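Local coordinates for protein beta-glucoside phosphorylase BglX (Unidentified, PDB 5VQE) that probably cleaves beta-glucosides with phosphate as a family 3 glycoside phosphorylase, holding the sugar in a pocket of its TIM-barrel domain, at residues Pro169-Cys180 with Arg225-Asp233; Leu433-Phe443 with Val537-Arg547. All blocks are in the same frame, centred on the assembly; numbering follows the deposited sequence.

Contact 1. Residues Pro169-Cys180 with Arg225-Asp233; sequences PERIIRMAKAYC and RIYQALIED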
loop_
_atom_site.group_PDB
_atom_site.type_symbol
_atom_site.label_atom_id
_atom_site.label_comp_id
_atom_site.label_asym_id
_atom_site.label_seq_id
_atom_site.Cartn_x
_atom_site.Cartn_y
_atom_site.Cartn_z
ATOM N N PRO A 169 -3.882 -12.529 -11.866
ATOM C CA PRO A 169 -5.067 -12.458 -10.996
ATOM C C PRO A 169 -5.211 -13.623 -10.031
ATOM O O PRO A 169 -5.648 -13.424 -8.894
ATOM C CB PRO A 169 -6.218 -12.411 -12.008
ATOM C CG PRO A 169 -5.638 -11.711 -13.162
ATOM C CD PRO A 169 -4.219 -12.202 -13.263
ATOM N N GLU A 170 -4.871 -14.842 -10.443
ATOM C CA GLU A 170 -5.060 -15.972 -9.542
ATOM C C GLU A 170 -4.126 -15.880 -8.340
ATOM O O GLU A 170 -4.524 -16.200 -7.216
ATOM C CB GLU A 170 -4.877 -17.288 -10.304
ATOM C CG GLU A 170 -5.845 -17.434 -11.485
ATOM C CD GLU A 170 -7.297 -17.185 -11.093
ATOM O OE1 GLU A 170 -7.778 -17.851 -10.154
ATOM O OE2 GLU A 170 -7.952 -16.318 -11.719
ATOM N N ARG A 171 -2.897 -15.403 -8.542
ATOM C CA ARG A 171 -1.980 -15.238 -7.417
ATOM C C ARG A 171 -2.420 -14.081 -6.521
ATOM O O ARG A 171 -2.337 -14.172 -5.290
ATOM C CB ARG A 171 -0.548 -15.030 -7.923
ATOM C CG ARG A 171 0.470 -14.910 -6.804
ATOM C CD ARG A 171 1.932 -14.912 -7.277
ATOM N NE ARG A 171 2.295 -16.117 -8.025
ATOM C CZ ARG A 171 2.472 -16.179 -9.343
ATOM N NH1 ARG A 171 2.331 -15.102 -10.107
ATOM N NH2 ARG A 171 2.808 -17.333 -9.908
ATOM N N ILE A 172 -2.899 -12.989 -7.119
ATOM C CA ILE A 172 -3.424 -11.878 -6.329
ATOM C C ILE A 172 -4.531 -12.369 -5.405
ATOM O O ILE A 172 -4.566 -12.023 -4.216
ATOM C CB ILE A 172 -3.915 -10.748 -7.251
ATOM C CG1 ILE A 172 -2.732 -10.148 -8.021
ATOM C CG2 ILE A 172 -4.610 -9.654 -6.451
ATOM C CD1 ILE A 172 -3.130 -9.415 -9.291
ATOM N N ILE A 173 -5.462 -13.169 -5.944
ATOM C CA ILE A 173 -6.561 -13.697 -5.138
ATOM C C ILE A 173 -6.017 -14.538 -3.989
ATOM O O ILE A 173 -6.432 -14.377 -2.834
ATOM C CB ILE A 173 -7.539 -14.501 -6.021
ATOM C CG1 ILE A 173 -8.267 -13.561 -6.994
ATOM C CG2 ILE A 173 -8.542 -15.280 -5.180
ATOM C CD1 ILE A 173 -9.071 -14.266 -8.083
ATOM N N ARG A 174 -5.081 -15.451 -4.284
ATOM C CA ARG A 174 -4.515 -16.308 -3.238
ATOM C C ARG A 174 -3.872 -15.476 -2.139
ATOM O O ARG A 174 -4.113 -15.691 -0.944
ATOM C CB ARG A 174 -3.455 -17.255 -3.814
ATOM C CG ARG A 174 -3.933 -18.295 -4.781
ATOM C CD ARG A 174 -2.908 -19.429 -4.905
ATOM N NE ARG A 174 -1.650 -19.058 -5.558
ATOM C CZ ARG A 174 -1.482 -18.963 -6.877
ATOM N NH1 ARG A 174 -2.504 -19.173 -7.709
ATOM N NH2 ARG A 174 -0.291 -18.642 -7.370
ATOM N N MET A 175 -3.020 -14.534 -2.534
ATOM C CA MET A 175 -2.228 -13.778 -1.575
ATOM C C MET A 175 -3.104 -12.840 -0.758
ATOM O O MET A 175 -2.933 -12.720 0.461
ATOM C CB MET A 175 -1.142 -12.999 -2.317
ATOM C CG MET A 175 -0.124 -13.877 -3.034
ATOM S SD MET A 175 1.035 -14.581 -1.855
ATOM C CE MET A 175 1.931 -15.778 -2.864
ATOM N N ALA A 176 -4.043 -12.162 -1.412
ATOM C CA ALA A 176 -4.897 -11.215 -0.702
ATOM C C ALA A 176 -5.806 -11.923 0.297
ATOM O O ALA A 176 -6.033 -11.422 1.402
ATOM C CB ALA A 176 -5.723 -10.410 -1.699
ATOM N N LYS A 177 -6.351 -13.085 -0.070
ATOM C CA LYS A 177 -7.166 -13.833 0.884
ATOM C C LYS A 177 -6.348 -14.239 2.103
ATOM O O LYS A 177 -6.842 -14.199 3.239
ATOM C CB LYS A 177 -7.752 -15.079 0.224
ATOM C CG LYS A 177 -8.890 -14.842 -0.753
ATOM C CD LYS A 177 -9.413 -16.210 -1.202
ATOM C CE LYS A 177 -10.533 -16.133 -2.207
ATOM N NZ LYS A 177 -10.920 -17.513 -2.653
ATOM N N ALA A 178 -5.101 -14.652 1.876
ATOM C CA ALA A 178 -4.213 -15.033 2.970
ATOM C C ALA A 178 -3.853 -13.839 3.846
ATOM O O ALA A 178 -3.826 -13.955 5.079
ATOM C CB ALA A 178 -2.950 -15.679 2.415
ATOM N N TYR A 179 -3.546 -12.690 3.236
ATOM C CA TYR A 179 -3.311 -11.484 4.021
ATOM C C TYR A 179 -4.499 -11.223 4.935
ATOM O O TYR A 179 -4.340 -10.966 6.136
ATOM C CB TYR A 179 -3.051 -10.285 3.098
ATOM C CG TYR A 179 -2.865 -8.961 3.829
ATOM C CD1 TYR A 179 -3.964 -8.217 4.242
ATOM C CD2 TYR A 179 -1.595 -8.454 4.101
ATOM C CE1 TYR A 179 -3.812 -7.009 4.908
ATOM C CE2 TYR A 179 -1.434 -7.237 4.777
ATOM C CZ TYR A 179 -2.550 -6.526 5.175
ATOM O OH TYR A 179 -2.431 -5.325 5.843
ATOM N N CYS A 180 -5.709 -11.313 4.383
ATOM C CA CYS A 180 -6.900 -11.080 5.189
ATOM C C CYS A 180 -7.029 -12.115 6.298
ATOM O O CYS A 180 -7.467 -11.789 7.408
ATOM C CB CYS A 180 -8.146 -11.092 4.311
ATOM S SG CYS A 180 -8.256 -9.687 3.154
ATOM N N ARG A 225 -13.284 -10.311 -11.477
ATOM C CA ARG A 225 -13.075 -11.631 -10.896
ATOM C C ARG A 225 -12.401 -11.540 -9.534
ATOM O O ARG A 225 -12.771 -12.263 -8.603
ATOM C CB ARG A 225 -12.234 -12.481 -11.843
ATOM C CG ARG A 225 -11.990 -13.901 -11.369
ATOM C CD ARG A 225 -11.164 -14.663 -12.395
ATOM N NE ARG A 225 -10.731 -15.968 -11.906
ATOM C CZ ARG A 225 -11.470 -17.074 -11.960
ATOM N NH1 ARG A 225 -12.691 -17.042 -12.475
ATOM N NH2 ARG A 225 -10.993 -18.215 -11.490
ATOM N N ILE A 226 -11.408 -10.662 -9.400
ATOM C CA ILE A 226 -10.693 -10.515 -8.132
ATOM C C ILE A 226 -11.603 -9.909 -7.071
ATOM O O ILE A 226 -11.708 -10.423 -5.948
ATOM C CB ILE A 226 -9.424 -9.666 -8.331
ATOM C CG1 ILE A 226 -8.485 -10.343 -9.331
ATOM C CG2 ILE A 226 -8.715 -9.443 -7.001
ATOM C CD1 ILE A 226 -7.311 -9.486 -9.721
ATOM N N TYR A 227 -12.262 -8.797 -7.396
ATOM C CA TYR A 227 -13.160 -8.185 -6.423
ATOM C C TYR A 227 -14.232 -9.171 -5.968
ATOM O O TYR A 227 -14.490 -9.302 -4.766
ATOM C CB TYR A 227 -13.767 -6.904 -7.000
ATOM C CG TYR A 227 -12.825 -5.748 -6.785
ATOM C CD1 TYR A 227 -11.901 -5.384 -7.756
ATOM C CD2 TYR A 227 -12.811 -5.064 -5.572
ATOM C CE1 TYR A 227 -11.013 -4.355 -7.538
ATOM C CE2 TYR A 227 -11.927 -4.028 -5.350
ATOM C CZ TYR A 227 -11.028 -3.686 -6.325
ATOM O OH TYR A 227 -10.145 -2.666 -6.092
ATOM N N GLN A 228 -14.834 -9.909 -6.904
ATOM C CA GLN A 228 -15.836 -10.899 -6.521
ATOM C C GLN A 228 -15.258 -11.927 -5.556
ATOM O O GLN A 228 -15.911 -12.301 -4.577
ATOM C CB GLN A 228 -16.415 -11.585 -7.762
ATOM C CG GLN A 228 -17.396 -10.714 -8.536
ATOM C CD GLN A 228 -17.957 -11.405 -9.764
ATOM O OE1 GLN A 228 -17.219 -11.764 -10.684
ATOM N NE2 GLN A 228 -19.265 -11.601 -9.781
ATOM N N ALA A 229 -14.021 -12.371 -5.794
ATOM C CA ALA A 229 -13.433 -13.409 -4.949
ATOM C C ALA A 229 -13.185 -12.914 -3.530
ATOM O O ALA A 229 -13.404 -13.655 -2.564
ATOM C CB ALA A 229 -12.127 -13.913 -5.564
ATOM N N LEU A 230 -12.696 -11.680 -3.379
ATOM C CA LEU A 230 -12.448 -11.146 -2.044
ATOM C C LEU A 230 -13.751 -10.782 -1.339
ATOM O O LEU A 230 -13.849 -10.898 -0.111
ATOM C CB LEU A 230 -11.524 -9.932 -2.135
ATOM C CG LEU A 230 -10.021 -10.259 -2.106
ATOM C CD1 LEU A 230 -9.601 -10.768 -0.729
ATOM C CD2 LEU A 230 -9.661 -11.270 -3.171
ATOM N N ILE A 231 -14.755 -10.334 -2.087
ATOM C CA ILE A 231 -16.054 -10.054 -1.489
ATOM C C ILE A 231 -16.640 -11.329 -0.898
ATOM O O ILE A 231 -17.090 -11.354 0.253
ATOM C CB ILE A 231 -16.992 -9.423 -2.531
ATOM C CG1 ILE A 231 -16.504 -8.012 -2.878
ATOM C CG2 ILE A 231 -18.424 -9.374 -2.023
ATOM C CD1 ILE A 231 -17.149 -7.413 -4.113
ATOM N N GLU A 232 -16.632 -12.413 -1.674
ATOM C CA GLU A 232 -17.164 -13.673 -1.172
ATOM C C GLU A 232 -16.346 -14.190 -0.002
ATOM O O GLU A 232 -16.895 -14.836 0.900
ATOM C CB GLU A 232 -17.209 -14.705 -2.296
ATOM C CG GLU A 232 -18.093 -14.286 -3.465
ATOM C CD GLU A 232 -19.473 -13.834 -3.019
ATOM O OE1 GLU A 232 -20.106 -14.560 -2.223
ATOM O OE2 GLU A 232 -19.915 -12.743 -3.450
ATOM N N ASP A 233 -15.044 -13.902 0.012
ATOM C CA ASP A 233 -14.173 -14.308 1.108
ATOM C C ASP A 233 -14.465 -13.549 2.397
ATOM O O ASP A 233 -13.941 -13.935 3.446
ATOM C CB ASP A 233 -12.707 -14.122 0.679
ATOM C CG ASP A 233 -11.698 -14.579 1.742
ATOM O OD1 ASP A 233 -11.690 -15.776 2.107
ATOM O OD2 ASP A 233 -10.883 -13.738 2.184
HETATM O O HOH W 1 -13.746 -16.112 -2.752
HETATM O O HOH W 2 -9.276 -15.103 3.694
#
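The guanidinium of Arg225 receives the carboxylate of Glu170 at its edge. Arg225 NE donates to Glu170 OE2 at 2.8 Å, and this bond is part of a salt bridge. It is somewhat bent, with an N-H...O angle of 149°. Glu170 OE2 accepts on its syn lone pair and sits slightly tilted from the guanidinium plane, and the carboxylate and guanidinium planes are 52° apart. The CB of Glu170 points away from the opposite helix. A bend at its second torsion brings the carboxylate back to Arg225, whose chain runs extended to NE. With an alanine here the Arg225 guanidinium would probably lose this carboxylate and be freer to turn. Beneath the salt bridge the contact is aliphatic. Ile226 CD1 meets Pro169 CB at 3.9 Å, and Ile226 CG2 touches Ile172 CG2. Ile173 lies against Ile226 through CG1 and covers Ala229 CB with CG2 at 3.9 Å. These are neighbouring helices of the TIM-barrel domain, running nearly parallel with a crossing angle of -23°. The strand 191-195 lies between them in sequence, and its Ile192 touches Leu230 from the barrel side. Leu230 CD1 meets Ala176 CB at 4.0 Å and also reaches Cys180 SG. Toward the C-terminal ends the contact becomes polar. The extended Lys177 chain runs across the Asp233 side chain, its CG 3.7 Å from Asp233 OD2, but the ammonium and carboxylate do not touch. Two waters link the helices here. One donates to both the backbone Lys177 O and Asp233 OD2. The other donates to Ala229 O and accepts a weak bond from Lys177 NZ.

Contact 2. Residues Leu433-Phe443 with Val537-Arg547; sequences LFKGLLEKEGF and VRMMIEKLMGR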
loop_
_atom_site.group_PDB
_atom_site.type_symbol
_atom_site.label_atom_id
_atom_site.label_comp_id
_atom_site.label_asym_id
_atom_site.label_seq_id
_atom_site.Cartn_x
_atom_site.Cartn_y
_atom_site.Cartn_z
ATOM N N LEU A 433 24.910 -0.913 4.855
ATOM C CA LEU A 433 24.983 -2.268 5.392
ATOM C C LEU A 433 25.514 -3.231 4.343
ATOM O O LEU A 433 26.450 -3.999 4.602
ATOM C CB LEU A 433 23.604 -2.715 5.887
ATOM C CG LEU A 433 23.546 -4.165 6.388
ATOM C CD1 LEU A 433 24.437 -4.351 7.620
ATOM C CD2 LEU A 433 22.111 -4.590 6.673
ATOM N N PHE A 434 24.920 -3.204 3.146
ATOM C CA PHE A 434 25.361 -4.072 2.060
ATOM C C PHE A 434 26.848 -3.878 1.785
ATOM O O PHE A 434 27.596 -4.852 1.636
ATOM C CB PHE A 434 24.522 -3.788 0.805
ATOM C CG PHE A 434 24.850 -4.669 -0.371
ATOM C CD1 PHE A 434 24.439 -5.991 -0.403
ATOM C CD2 PHE A 434 25.536 -4.161 -1.464
ATOM C CE1 PHE A 434 24.720 -6.796 -1.484
ATOM C CE2 PHE A 434 25.830 -4.959 -2.541
ATOM C CZ PHE A 434 25.419 -6.286 -2.559
ATOM N N LYS A 435 27.300 -2.622 1.732
ATOM C CA LYS A 435 28.720 -2.357 1.529
ATOM C C LYS A 435 29.551 -3.020 2.622
ATOM O O LYS A 435 30.526 -3.726 2.339
ATOM C CB LYS A 435 28.975 -0.849 1.495
ATOM C CG LYS A 435 30.428 -0.448 1.194
ATOM C CD LYS A 435 30.543 1.051 0.974
ATOM C CE LYS A 435 31.937 1.473 0.522
ATOM N NZ LYS A 435 32.959 1.320 1.602
ATOM N N GLY A 436 29.167 -2.813 3.882
ATOM C CA GLY A 436 29.915 -3.407 4.983
ATOM C C GLY A 436 29.953 -4.923 4.931
ATOM O O GLY A 436 30.976 -5.536 5.244
ATOM N N LEU A 437 28.837 -5.551 4.553
ATOM C CA LEU A 437 28.800 -7.007 4.514
ATOM C C LEU A 437 29.664 -7.564 3.392
ATOM O O LEU A 437 30.240 -8.643 3.546
ATOM C CB LEU A 437 27.356 -7.503 4.381
ATOM C CG LEU A 437 26.435 -7.215 5.572
ATOM C CD1 LEU A 437 25.038 -7.764 5.299
ATOM C CD2 LEU A 437 26.985 -7.792 6.877
ATOM N N LEU A 438 29.779 -6.852 2.265
ATOM C CA LEU A 438 30.714 -7.275 1.227
ATOM C C LEU A 438 32.143 -7.203 1.738
ATOM O O LEU A 438 32.950 -8.107 1.491
ATOM C CB LEU A 438 30.564 -6.402 -0.023
ATOM C CG LEU A 438 29.341 -6.635 -0.909
ATOM C CD1 LEU A 438 29.299 -5.588 -2.016
ATOM C CD2 LEU A 438 29.365 -8.020 -1.501
ATOM N N GLU A 439 32.469 -6.126 2.447
ATOM C CA GLU A 439 33.807 -5.976 2.999
ATOM C C GLU A 439 34.114 -7.097 3.985
ATOM O O GLU A 439 35.222 -7.648 3.986
ATOM C CB GLU A 439 33.927 -4.594 3.641
ATOM C CG GLU A 439 33.962 -3.473 2.591
ATOM C CD GLU A 439 33.773 -2.088 3.167
ATOM O OE1 GLU A 439 33.143 -1.949 4.233
ATOM O OE2 GLU A 439 34.264 -1.122 2.546
ATOM N N LYS A 440 33.130 -7.482 4.801
ATOM C CA LYS A 440 33.322 -8.606 5.717
ATOM C C LYS A 440 33.676 -9.891 4.977
ATOM O O LYS A 440 34.447 -10.707 5.493
ATOM C CB LYS A 440 32.063 -8.803 6.565
ATOM N N GLU A 441 33.130 -10.097 3.776
ATOM C CA GLU A 441 33.452 -11.280 2.984
ATOM C C GLU A 441 34.873 -11.267 2.432
ATOM O O GLU A 441 35.341 -12.310 1.962
ATOM C CB GLU A 441 32.475 -11.419 1.808
ATOM C CG GLU A 441 31.017 -11.616 2.196
ATOM C CD GLU A 441 30.760 -12.923 2.933
ATOM O OE1 GLU A 441 31.394 -13.949 2.593
ATOM O OE2 GLU A 441 29.917 -12.914 3.853
ATOM N N GLY A 442 35.555 -10.120 2.447
ATOM C CA GLY A 442 36.890 -10.001 1.889
ATOM C C GLY A 442 36.985 -9.155 0.636
ATOM O O GLY A 442 38.076 -9.051 0.063
ATOM N N PHE A 443 35.892 -8.553 0.178
ATOM C CA PHE A 443 35.971 -7.658 -0.967
ATOM C C PHE A 443 36.465 -6.278 -0.544
ATOM O O PHE A 443 36.215 -5.815 0.575
ATOM C CB PHE A 443 34.606 -7.516 -1.646
ATOM C CG PHE A 443 34.095 -8.785 -2.269
ATOM C CD1 PHE A 443 34.615 -9.244 -3.465
ATOM C CD2 PHE A 443 33.085 -9.512 -1.663
ATOM C CE1 PHE A 443 34.140 -10.406 -4.040
ATOM C CE2 PHE A 443 32.610 -10.677 -2.239
ATOM C CZ PHE A 443 33.133 -11.118 -3.423
ATOM N N VAL A 537 18.771 -7.446 2.525
ATOM C CA VAL A 537 20.184 -7.193 2.251
ATOM C C VAL A 537 21.034 -8.361 2.737
ATOM O O VAL A 537 21.929 -8.836 2.030
ATOM C CB VAL A 537 20.625 -5.867 2.896
ATOM C CG1 VAL A 537 22.155 -5.751 2.940
ATOM C CG2 VAL A 537 20.032 -4.668 2.141
ATOM N N ARG A 538 20.773 -8.838 3.954
ATOM C CA ARG A 538 21.555 -9.951 4.487
ATOM C C ARG A 538 21.353 -11.211 3.657
ATOM O O ARG A 538 22.307 -11.955 3.409
ATOM C CB ARG A 538 21.197 -10.207 5.954
ATOM C CG ARG A 538 21.565 -9.063 6.869
ATOM C CD ARG A 538 21.382 -9.398 8.339
ATOM N NE ARG A 538 21.787 -8.274 9.184
ATOM C CZ ARG A 538 23.036 -8.030 9.581
ATOM N NH1 ARG A 538 24.030 -8.833 9.229
ATOM N NH2 ARG A 538 23.295 -6.968 10.333
ATOM N N MET A 539 20.127 -11.471 3.208
ATOM C CA MET A 539 19.897 -12.671 2.406
ATOM C C MET A 539 20.475 -12.523 1.003
ATOM O O MET A 539 20.901 -13.516 0.401
ATOM C CB MET A 539 18.402 -12.994 2.347
ATOM C CG MET A 539 17.830 -13.555 3.638
ATOM S SD MET A 539 18.789 -14.961 4.279
ATOM C CE MET A 539 18.794 -16.040 2.876
ATOM N N MET A 540 20.506 -11.306 0.468
ATOM C CA MET A 540 21.188 -11.084 -0.802
ATOM C C MET A 540 22.652 -11.497 -0.703
ATOM O O MET A 540 23.179 -12.182 -1.583
ATOM C CB MET A 540 21.074 -9.612 -1.197
ATOM C CG MET A 540 21.743 -9.265 -2.518
ATOM S SD MET A 540 20.946 -10.028 -3.937
ATOM C CE MET A 540 19.503 -8.984 -4.085
ATOM N N ILE A 541 23.328 -11.066 0.364
ATOM C CA ILE A 541 24.721 -11.441 0.581
ATOM C C ILE A 541 24.866 -12.954 0.584
ATOM O O ILE A 541 25.733 -13.510 -0.097
ATOM C CB ILE A 541 25.240 -10.817 1.890
ATOM C CG1 ILE A 541 25.518 -9.325 1.695
ATOM C CG2 ILE A 541 26.489 -11.546 2.407
ATOM C CD1 ILE A 541 26.703 -9.007 0.773
ATOM N N GLU A 542 24.018 -13.649 1.352
ATOM C CA GLU A 542 24.127 -15.102 1.415
ATOM C C GLU A 542 24.017 -15.718 0.030
ATOM O O GLU A 542 24.738 -16.667 -0.297
ATOM C CB GLU A 542 23.062 -15.675 2.352
ATOM C CG GLU A 542 23.192 -15.203 3.785
ATOM C CD GLU A 542 24.546 -15.548 4.380
ATOM O OE1 GLU A 542 24.938 -16.725 4.283
ATOM O OE2 GLU A 542 25.224 -14.645 4.919
ATOM N N LYS A 543 23.131 -15.185 -0.810
ATOM C CA LYS A 543 22.892 -15.809 -2.102
ATOM C C LYS A 543 23.977 -15.449 -3.109
ATOM O O LYS A 543 24.370 -16.286 -3.930
ATOM C CB LYS A 543 21.507 -15.407 -2.603
ATOM C CG LYS A 543 20.384 -16.035 -1.782
ATOM C CD LYS A 543 19.054 -15.320 -1.985
ATOM C CE LYS A 543 18.026 -15.750 -0.950
ATOM N NZ LYS A 543 17.833 -17.227 -0.923
ATOM N N LEU A 544 24.476 -14.215 -3.064
ATOM C CA LEU A 544 25.574 -13.842 -3.948
ATOM C C LEU A 544 26.817 -14.672 -3.655
ATOM O O LEU A 544 27.543 -15.058 -4.575
ATOM C CB LEU A 544 25.886 -12.358 -3.802
ATOM C CG LEU A 544 24.803 -11.407 -4.308
ATOM C CD1 LEU A 544 25.163 -9.972 -3.955
ATOM C CD2 LEU A 544 24.591 -11.558 -5.793
ATOM N N MET A 545 27.070 -14.962 -2.379
ATOM C CA MET A 545 28.210 -15.775 -1.977
ATOM C C MET A 545 27.972 -17.268 -2.164
ATOM O O MET A 545 28.893 -18.056 -1.929
ATOM C CB MET A 545 28.562 -15.486 -0.517
ATOM C CG MET A 545 28.877 -14.030 -0.219
ATOM S SD MET A 545 30.129 -13.339 -1.327
ATOM C CE MET A 545 31.557 -14.329 -0.883
ATOM N N GLY A 546 26.779 -17.675 -2.591
ATOM C CA GLY A 546 26.519 -19.070 -2.876
ATOM C C GLY A 546 26.214 -19.924 -1.666
ATOM O O GLY A 546 26.184 -21.153 -1.789
ATOM N N ARG A 547 25.999 -19.318 -0.501
ATOM C CA ARG A 547 25.591 -20.045 0.690
ATOM C C ARG A 547 24.083 -20.246 0.776
ATOM O O ARG A 547 23.618 -20.968 1.663
ATOM C CB ARG A 547 26.072 -19.310 1.943
ATOM C CG ARG A 547 27.582 -19.115 2.008
ATOM C CD ARG A 547 28.001 -18.580 3.367
ATOM N NE ARG A 547 27.610 -17.192 3.592
ATOM C CZ ARG A 547 28.393 -16.136 3.380
ATOM N NH1 ARG A 547 29.632 -16.287 2.917
ATOM N NH2 ARG A 547 27.933 -14.918 3.631
#
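Phe434 and Ile541 interlock, each a knob in the other helix's hole. Phe434 sits among Val537, Met540, Ile541 and Leu544. Its CG is anti to the backbone N (chi1 -178°), which directs the ring at the second helix. Leu544 CD1 lies at the ring edge, 3.9 Å from Phe434 CZ. Val537 CG1 packs on Phe434 CB at 3.7 Å. Ile541 fills the space among Phe434, Leu437, Leu438 and Glu441. Its CD1 is 3.6 Å from Leu438 CD2, while its CG1 meets Leu437 CB. At the solvent side Leu433 CD1 lies over one face of the Arg538 guanidinium. Met545 SD meets the edge of the Phe443 ring, 3.8 Å from Phe443 CE2, in a Met-aromatic contact. Arg547 grips Glu441 end-on. Its NH1 donates to Glu441 OE1 at 2.9 Å, almost straight at 176°, and its NH2 to Glu441 OE2 at 2.8 Å. Beside these last contacts both helices end in a Schellman motif, with Gly442 and Gly546 at positive phi. The two helices cross at -33° and cover one side of the mixed sheet of the C-terminal part of the chain. In the second shell Glu542 holds the Arg547 guanidinium side-on through NE and NH2, fixing its rotation, and Met545 CB covers one of its faces. Arg538 is itself paired with Glu534. Leu415, Ile471 and Leu509 of three of the sheet's parallel strands touch Phe434 and so help to set the ring.

Overall arrangement
Both contacts pair helices that run roughly parallel and are partly buried, but they belong to different parts of the chain. Contact 1 joins neighbouring helices of the TIM-barrel domain. Contact 2 joins two helices that cover the mixed sheet further along the chain. Their centres are 36 Å apart, they share no element, and their nearest atoms stay about 16 Å apart. Contact 1 lies nearer the centre of the chain. It is aliphatic inside, with one salt bridge and bridging waters at its margins. Contact 2 is more peripheral. It adds aromatic and sulfur groups to its apolar interior and ends in a three-residue charge network.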